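Transcriptional regulator, MerR family (Bacillus thuringiensis serovar konkukian, PDB 3GPV) probably binds DNA as a transcription factor of the MerR family, through a helix-turn-helix domain. Local coordinates at residues Gly20-Met25 / Ser31-Tyr36; Gln26-Ser31 / Met65-Lys70. All coordinates share one frame; numbering follows the deposited sequence.

Both contacts lie in the MerR helix-turn-helix region, and their centres are about 7 Å apart. Interaction 1 is core: helix 19-25 meets helix 30-38, and all three touching residues are buried. Interaction 2 lies nearer the surface, where the turn that joins those helices meets helix 57-70, and its touching residues are partly exposed. The first involves only apolar side chains, one methyl resting on an alanine and its backbone; the second adds an amide oxygen to a pair of leucines. The residue ranges merely share S31; continuity comes from L28, whose CD1 packs 3.6 Å from CG1 of I33 and whose N probably hydrogen-bonds to O of A23 (2.6 Å).

Interaction 1: residues Gly20-Met25 / Ser31-Tyr36; sequences GQVAKM and SQIRYY
I33 of helix 30-38 drives its terminal methyl into A23 of helix 19-25, and nearly all of this contact hangs on that one carbon. The apolar approach is close: CD1 of I33 lies 3.2 Å from CA of A23 and 3.3 Å from its CB, tighter than usual van der Waals separation. I33 contributes 61 of the 101 Å² buried between the segments. Its reach follows from the torsions: CG1 stands beside the backbone N and opposite the carbonyl carbon (chi1 -60°), and CD1 then extends away from CA (chi2 -174°), sending the methyl straight out to the other helix. A23 and I33 are the nearest residues of the two backbones, their CA atoms 6.8 Å apart, and A23 has only a CB to place between them.

V22 meets the same methyl more loosely. Its CG1 is 4.4 Å from CD1 of I33, while its carbonyl carbon is nearer, at 4.1 Å from that CD1.

Backbone hydrogen bonds keep each partner helical, including M25 N to Q21 O at 2.9 Å and Y35 N to S31 O at 3.0 Å, but they run within the helices and not between them. These two helices form the helix-turn-helix of the family. Around them, V22 also packs on L60 and L63 of helix 57-70 and on Y17 of strand 17-18, while I33 also packs on F42 of a loop.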
ATOM      1  N   GLY B  20     -25.033  -4.222   3.059  1.00 37.85           N
ATOM      2  CA  GLY B  20     -24.834  -5.014   1.862  1.00 37.12           C
ATOM      3  C   GLY B  20     -24.841  -4.233   0.561  1.00 37.04           C
ATOM      4  O   GLY B  20     -24.041  -4.510  -0.331  1.00 37.19           O
ATOM      5  N   GLN B  21     -25.745  -3.263   0.438  1.00 36.42           N
ATOM      6  CA  GLN B  21     -25.818  -2.456  -0.771  1.00 35.83           C
ATOM      7  C   GLN B  21     -24.607  -1.536  -0.840  1.00 35.30           C
ATOM      8  O   GLN B  21     -24.037  -1.314  -1.906  1.00 35.63           O
ATOM      9  CB  GLN B  21     -27.105  -1.623  -0.780  1.00 37.02           C
ATOM     10  CG  GLN B  21     -28.374  -2.459  -0.722  1.00 37.53           C
ATOM     11  CD  GLN B  21     -29.623  -1.628  -0.511  1.00 38.38           C
ATOM     12  OE1 GLN B  21     -29.626  -0.695   0.284  1.00 37.93           O
ATOM     13  NE2 GLN B  21     -30.697  -1.975  -1.211  1.00 39.77           N
ATOM     14  N   VAL B  22     -24.215  -1.003   0.307  1.00 35.42           N
ATOM     15  CA  VAL B  22     -23.071  -0.113   0.362  1.00 37.40           C
ATOM     16  C   VAL B  22     -21.809  -0.863  -0.056  1.00 38.61           C
ATOM     17  O   VAL B  22     -20.946  -0.306  -0.730  1.00 36.16           O
ATOM     18  CB  VAL B  22     -22.903   0.474   1.773  1.00 37.02           C
ATOM     19  CG1 VAL B  22     -21.611   1.246   1.870  1.00 36.43           C
ATOM     20  CG2 VAL B  22     -24.074   1.392   2.086  1.00 38.03           C
ATOM     21  N   ALA B  23     -21.713  -2.133   0.337  1.00 39.83           N
ATOM     22  CA  ALA B  23     -20.557  -2.952  -0.014  1.00 41.74           C
ATOM     23  C   ALA B  23     -20.478  -3.066  -1.524  1.00 42.73           C
ATOM     24  O   ALA B  23     -19.406  -2.957  -2.113  1.00 42.48           O
ATOM     25  CB  ALA B  23     -20.672  -4.327   0.607  1.00 41.54           C
ATOM     26  N   LYS B  24     -21.625  -3.288  -2.150  1.00 42.46           N
ATOM     27  CA  LYS B  24     -21.664  -3.389  -3.598  1.00 43.03           C
ATOM     28  C   LYS B  24     -21.273  -2.063  -4.248  1.00 39.54           C
ATOM     29  O   LYS B  24     -20.455  -2.036  -5.166  1.00 43.21           O
ATOM     30  CB  LYS B  24     -23.055  -3.810  -4.061  1.00 47.76           C
ATOM     31  CG  LYS B  24     -23.530  -5.122  -3.464  1.00 52.58           C
ATOM     32  CD  LYS B  24     -24.847  -5.587  -4.057  1.00 56.21           C
ATOM     33  CE  LYS B  24     -25.262  -6.929  -3.465  1.00 58.02           C
ATOM     34  NZ  LYS B  24     -26.511  -7.460  -4.092  1.00 61.62           N
HETATM   35  N   MSE B  25     -21.850  -0.958  -3.784  1.00 36.31           N
HETATM   36  CA  MSE B  25     -21.507   0.321  -4.369  1.00 34.18           C
HETATM   37  C   MSE B  25     -20.038   0.647  -4.159  1.00 38.15           C
HETATM   38  O   MSE B  25     -19.397   1.199  -5.040  1.00 39.73           O
HETATM   39  CB  MSE B  25     -22.376   1.427  -3.780  1.00 27.59           C
HETATM   40  CG  MSE B  25     -23.823   1.321  -4.192  1.00 28.62           C
HETATM   41 SE   MSE B  25     -24.852   2.791  -3.483  1.00 47.10          SE
HETATM   42  CE  MSE B  25     -24.995   2.339  -1.667  1.00 28.17           C
ATOM     43  N   SER B  31     -17.689  -8.731   4.500  1.00 57.40           N
ATOM     44  CA  SER B  31     -16.788  -8.898   5.631  1.00 58.66           C
ATOM     45  C   SER B  31     -15.828  -7.726   5.810  1.00 58.63           C
ATOM     46  O   SER B  31     -15.459  -7.398   6.937  1.00 59.04           O
ATOM     47  CB  SER B  31     -15.998 -10.193   5.483  1.00 59.20           C
ATOM     48  OG  SER B  31     -15.378 -10.252   4.211  1.00 62.37           O
ATOM     49  N   GLN B  32     -15.415  -7.103   4.706  1.00 58.14           N
ATOM     50  CA  GLN B  32     -14.505  -5.963   4.779  1.00 57.57           C
ATOM     51  C   GLN B  32     -15.158  -4.816   5.532  1.00 56.74           C
ATOM     52  O   GLN B  32     -14.539  -4.200   6.397  1.00 55.41           O
ATOM     53  CB  GLN B  32     -14.109  -5.487   3.381  1.00 58.83           C
ATOM     54  CG  GLN B  32     -13.025  -6.319   2.719  1.00 61.82           C
ATOM     55  CD  GLN B  32     -12.628  -5.785   1.352  1.00 62.76           C
ATOM     56  OE1 GLN B  32     -13.440  -5.749   0.429  1.00 62.57           O
ATOM     57  NE2 GLN B  32     -11.373  -5.365   1.221  1.00 63.41           N
ATOM     58  N   ILE B  33     -16.413  -4.534   5.198  1.00 56.11           N
ATOM     59  CA  ILE B  33     -17.141  -3.458   5.851  1.00 56.90           C
ATOM     60  C   ILE B  33     -17.383  -3.770   7.320  1.00 57.83           C
ATOM     61  O   ILE B  33     -17.391  -2.876   8.158  1.00 56.99           O
ATOM     62  CB  ILE B  33     -18.496  -3.210   5.164  1.00 56.22           C
ATOM     63  CG1 ILE B  33     -18.260  -2.816   3.712  1.00 55.48           C
ATOM     64  CG2 ILE B  33     -19.261  -2.090   5.881  1.00 55.64           C
ATOM     65  CD1 ILE B  33     -19.504  -2.407   2.987  1.00 57.72           C
ATOM     66  N   ARG B  34     -17.580  -5.044   7.631  1.00 60.39           N
ATOM     67  CA  ARG B  34     -17.820  -5.430   9.012  1.00 63.22           C
ATOM     68  C   ARG B  34     -16.563  -5.249   9.846  1.00 63.71           C
ATOM     69  O   ARG B  34     -16.636  -4.983  11.044  1.00 63.62           O
ATOM     70  CB  ARG B  34     -18.328  -6.870   9.074  1.00 64.99           C
ATOM     71  CG  ARG B  34     -19.799  -6.981   8.698  1.00 67.66           C
ATOM     72  CD  ARG B  34     -20.256  -8.423   8.554  1.00 70.95           C
ATOM     73  NE  ARG B  34     -21.676  -8.498   8.219  1.00 72.78           N
ATOM     74  CZ  ARG B  34     -22.288  -9.599   7.794  1.00 73.97           C
ATOM     75  NH1 ARG B  34     -21.607 -10.728   7.644  1.00 74.67           N
ATOM     76  NH2 ARG B  34     -23.585  -9.568   7.513  1.00 73.98           N
ATOM     77  N   TYR B  35     -15.406  -5.378   9.206  1.00 64.32           N
ATOM     78  CA  TYR B  35     -14.142  -5.198   9.903  1.00 65.11           C
ATOM     79  C   TYR B  35     -14.071  -3.756  10.383  1.00 65.25           C
ATOM     80  O   TYR B  35     -13.730  -3.484  11.540  1.00 64.55           O
ATOM     81  CB  TYR B  35     -12.971  -5.483   8.966  1.00 66.32           C
ATOM     82  CG  TYR B  35     -11.621  -5.180   9.570  1.00 67.89           C
ATOM     83  CD1 TYR B  35     -11.209  -5.797  10.749  1.00 68.62           C
ATOM     84  CD2 TYR B  35     -10.746  -4.288   8.954  1.00 69.11           C
ATOM     85  CE1 TYR B  35      -9.958  -5.537  11.298  1.00 69.66           C
ATOM     86  CE2 TYR B  35      -9.493  -4.021   9.494  1.00 70.00           C
ATOM     87  CZ  TYR B  35      -9.105  -4.650  10.665  1.00 70.26           C
ATOM     88  OH  TYR B  35      -7.859  -4.396  11.197  1.00 71.68           O
ATOM     89  N   TYR B  36     -14.398  -2.831   9.483  1.00 64.51           N
ATOM     90  CA  TYR B  36     -14.390  -1.415   9.808  1.00 64.09           C
ATOM     91  C   TYR B  36     -15.396  -1.158  10.918  1.00 63.31           C
ATOM     92  O   TYR B  36     -15.202  -0.287  11.766  1.00 63.54           O
ATOM     93  CB  TYR B  36     -14.753  -0.586   8.577  1.00 64.50           C
ATOM     94  CG  TYR B  36     -13.720  -0.633   7.476  1.00 65.69           C
ATOM     95  CD1 TYR B  36     -12.389  -0.316   7.732  1.00 67.11           C
ATOM     96  CD2 TYR B  36     -14.077  -0.960   6.170  1.00 66.50           C
ATOM     97  CE1 TYR B  36     -11.435  -0.318   6.716  1.00 68.12           C
ATOM     98  CE2 TYR B  36     -13.131  -0.966   5.144  1.00 67.37           C
ATOM     99  CZ  TYR B  36     -11.813  -0.642   5.425  1.00 68.34           C
ATOM    100  OH  TYR B  36     -10.869  -0.629   4.421  1.00 69.50           O
TER

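Interaction 2: residues Gln26-Ser31 / Met65-Lys70; sequences QHLTIS and MILCLK
L67 of helix 57-70 points its isobutyl group at Q26 and L28, which belong to the turn after helix 19-25. From CB the chain leaves with CG beside the backbone N (chi1 -62°), and CG serves as the fork that presents two methyls to the turn. CD1, held anti to CA (chi2 177°), is the branch shared by both partners: it lies 3.4 Å from OE1 of Q26, 4.1 Å from CB of Q26 and 3.9 Å from CD1 of L28. CD2 lies 4.1 Å from both CD1 and CD2 of L28, so the two leucines meet tip to tip. CD2 also packs on Y36 of helix 30-38.

The bend of Q26 at chi2 (-63°) turns the amide so that its oxygen, and not NE2, is the atom near CD1 of L67. The turn itself has a defined shape, since H27, with positive phi, is the C-prime residue of a Schellman motif that closes helix 19-25, with L28 N to A23 O and H27 N to K24 O.

Methyls meeting methyls, and an amide oxygen set against a methyl, are consistent with a contact resting mainly on dispersion and fit; no hydrogen bond links residues 26-31 to residues 65-70.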
ATOM      1  N   GLN B  26     -19.509   0.296  -2.994  1.00 37.65           N
ATOM      2  CA  GLN B  26     -18.108   0.592  -2.703  1.00 42.26           C
ATOM      3  C   GLN B  26     -17.166  -0.514  -3.098  1.00 44.94           C
ATOM      4  O   GLN B  26     -15.996  -0.467  -2.755  1.00 44.18           O
ATOM      5  CB  GLN B  26     -17.903   0.966  -1.225  1.00 43.93           C
ATOM      6  CG  GLN B  26     -18.686   2.203  -0.848  1.00 46.45           C
ATOM      7  CD  GLN B  26     -18.226   3.429  -1.613  1.00 48.70           C
ATOM      8  OE1 GLN B  26     -17.038   3.753  -1.623  1.00 48.23           O
ATOM      9  NE2 GLN B  26     -19.168   4.123  -2.256  1.00 51.01           N
ATOM     10  N   HIS B  27     -17.667  -1.472  -3.875  1.00 46.35           N
ATOM     11  CA  HIS B  27     -16.860  -2.601  -4.320  1.00 48.20           C
ATOM     12  C   HIS B  27     -16.099  -3.198  -3.146  1.00 49.26           C
ATOM     13  O   HIS B  27     -14.912  -3.507  -3.247  1.00 49.32           O
ATOM     14  CB  HIS B  27     -15.881  -2.175  -5.416  1.00 48.35           C
ATOM     15  CG  HIS B  27     -16.547  -1.776  -6.691  1.00 49.77           C
ATOM     16  ND1 HIS B  27     -15.863  -1.209  -7.744  1.00 50.68           N
ATOM     17  CD2 HIS B  27     -17.838  -1.864  -7.085  1.00 50.51           C
ATOM     18  CE1 HIS B  27     -16.705  -0.963  -8.731  1.00 50.95           C
ATOM     19  NE2 HIS B  27     -17.911  -1.351  -8.357  1.00 51.37           N
ATOM     20  N   LEU B  28     -16.802  -3.340  -2.027  1.00 48.97           N
ATOM     21  CA  LEU B  28     -16.237  -3.913  -0.813  1.00 49.82           C
ATOM     22  C   LEU B  28     -16.964  -5.220  -0.545  1.00 50.85           C
ATOM     23  O   LEU B  28     -18.087  -5.410  -1.002  1.00 50.70           O
ATOM     24  CB  LEU B  28     -16.459  -2.979   0.374  1.00 49.07           C
ATOM     25  CG  LEU B  28     -15.742  -1.632   0.426  1.00 47.82           C
ATOM     26  CD1 LEU B  28     -16.412  -0.756   1.472  1.00 45.99           C
ATOM     27  CD2 LEU B  28     -14.272  -1.837   0.749  1.00 46.72           C
ATOM     28  N   THR B  29     -16.320  -6.127   0.182  1.00 51.56           N
ATOM     29  CA  THR B  29     -16.954  -7.389   0.520  1.00 52.39           C
ATOM     30  C   THR B  29     -17.724  -7.115   1.800  1.00 52.94           C
ATOM     31  O   THR B  29     -17.403  -6.177   2.525  1.00 51.88           O
ATOM     32  CB  THR B  29     -15.918  -8.510   0.781  1.00 52.35           C
ATOM     33  OG1 THR B  29     -15.091  -8.157   1.895  1.00 51.56           O
ATOM     34  CG2 THR B  29     -15.051  -8.730  -0.447  1.00 52.15           C
ATOM     35  N   ILE B  30     -18.744  -7.918   2.069  1.00 53.54           N
ATOM     36  CA  ILE B  30     -19.546  -7.751   3.268  1.00 55.34           C
ATOM     37  C   ILE B  30     -18.663  -7.827   4.517  1.00 56.62           C
ATOM     38  O   ILE B  30     -18.851  -7.072   5.474  1.00 57.75           O
ATOM     39  CB  ILE B  30     -20.652  -8.837   3.348  1.00 55.83           C
ATOM     40  CG1 ILE B  30     -21.604  -8.533   4.503  1.00 55.93           C
ATOM     41  CG2 ILE B  30     -20.032 -10.220   3.516  1.00 55.33           C
ATOM     42  CD1 ILE B  30     -22.536  -7.369   4.239  1.00 56.27           C
ATOM     43  N   SER B  31     -17.689  -8.731   4.500  1.00 57.40           N
ATOM     44  CA  SER B  31     -16.788  -8.898   5.631  1.00 58.66           C
ATOM     45  C   SER B  31     -15.828  -7.726   5.810  1.00 58.63           C
ATOM     46  O   SER B  31     -15.459  -7.398   6.937  1.00 59.04           O
ATOM     47  CB  SER B  31     -15.998 -10.193   5.483  1.00 59.20           C
ATOM     48  OG  SER B  31     -15.378 -10.252   4.211  1.00 62.37           O
HETATM   49  N   MSE B  65     -14.502   8.759   3.082  1.00 27.61           N
HETATM   50  CA  MSE B  65     -13.266   9.293   3.650  1.00 28.13           C
HETATM   51  C   MSE B  65     -12.539   8.187   4.380  1.00 29.81           C
HETATM   52  O   MSE B  65     -11.328   8.076   4.278  1.00 29.23           O
HETATM   53  CB  MSE B  65     -13.510  10.471   4.595  1.00 25.49           C
HETATM   54  CG  MSE B  65     -12.209  11.066   5.162  1.00 27.36           C
HETATM   55 SE   MSE B  65     -10.950  11.763   3.821  1.00 41.16          SE
HETATM   56  CE  MSE B  65     -12.052  13.264   3.274  1.00 26.52           C
ATOM     57  N   ILE B  66     -13.278   7.360   5.103  1.00 28.68           N
ATOM     58  CA  ILE B  66     -12.650   6.262   5.815  1.00 32.37           C
ATOM     59  C   ILE B  66     -11.842   5.477   4.799  1.00 33.58           C
ATOM     60  O   ILE B  66     -10.661   5.238   4.995  1.00 32.40           O
ATOM     61  CB  ILE B  66     -13.683   5.339   6.504  1.00 36.18           C
ATOM     62  CG1 ILE B  66     -14.416   6.119   7.592  1.00 38.33           C
ATOM     63  CG2 ILE B  66     -12.992   4.130   7.092  1.00 36.20           C
ATOM     64  CD1 ILE B  66     -13.494   6.870   8.555  1.00 42.72           C
ATOM     65  N   LEU B  67     -12.468   5.145   3.675  1.00 32.28           N
ATOM     66  CA  LEU B  67     -11.788   4.388   2.637  1.00 35.26           C
ATOM     67  C   LEU B  67     -10.613   5.148   2.020  1.00 35.34           C
ATOM     68  O   LEU B  67      -9.578   4.556   1.716  1.00 33.48           O
ATOM     69  CB  LEU B  67     -12.782   3.984   1.539  1.00 35.28           C
ATOM     70  CG  LEU B  67     -13.920   3.063   1.993  1.00 35.87           C
ATOM     71  CD1 LEU B  67     -14.867   2.791   0.850  1.00 36.64           C
ATOM     72  CD2 LEU B  67     -13.338   1.767   2.518  1.00 37.87           C
ATOM     73  N   CYS B  68     -10.786   6.450   1.834  1.00 33.86           N
ATOM     74  CA  CYS B  68      -9.747   7.288   1.263  1.00 36.02           C
ATOM     75  C   CYS B  68      -8.507   7.272   2.147  1.00 36.72           C
ATOM     76  O   CYS B  68      -7.398   7.082   1.668  1.00 35.86           O
ATOM     77  CB  CYS B  68     -10.267   8.717   1.113  1.00 34.99           C
ATOM     78  SG  CYS B  68      -9.019   9.965   0.695  1.00 27.20           S
ATOM     79  N   LEU B  69      -8.710   7.467   3.441  1.00 37.77           N
ATOM     80  CA  LEU B  69      -7.621   7.477   4.406  1.00 39.64           C
ATOM     81  C   LEU B  69      -6.978   6.099   4.549  1.00 39.59           C
ATOM     82  O   LEU B  69      -5.767   5.981   4.717  1.00 38.46           O
ATOM     83  CB  LEU B  69      -8.144   7.962   5.764  1.00 39.86           C
ATOM     84  CG  LEU B  69      -8.664   9.403   5.769  1.00 39.80           C
ATOM     85  CD1 LEU B  69      -9.318   9.736   7.092  1.00 38.72           C
ATOM     86  CD2 LEU B  69      -7.518  10.332   5.505  1.00 40.41           C
ATOM     87  N   LYS B  70      -7.792   5.055   4.481  1.00 40.25           N
ATOM     88  CA  LYS B  70      -7.273   3.703   4.602  1.00 42.15           C
ATOM     89  C   LYS B  70      -6.494   3.316   3.350  1.00 41.69           C
ATOM     90  O   LYS B  70      -5.452   2.676   3.435  1.00 40.27           O
ATOM     91  CB  LYS B  70      -8.421   2.718   4.858  1.00 44.00           C
ATOM     92  CG  LYS B  70      -8.075   1.247   4.677  1.00 46.82           C
ATOM     93  CD  LYS B  70      -8.233   0.844   3.214  1.00 50.46           C
ATOM     94  CE  LYS B  70      -8.079  -0.657   2.996  1.00 52.25           C
ATOM     95  NZ  LYS B  70      -8.367  -1.015   1.573  1.00 52.61           N
TER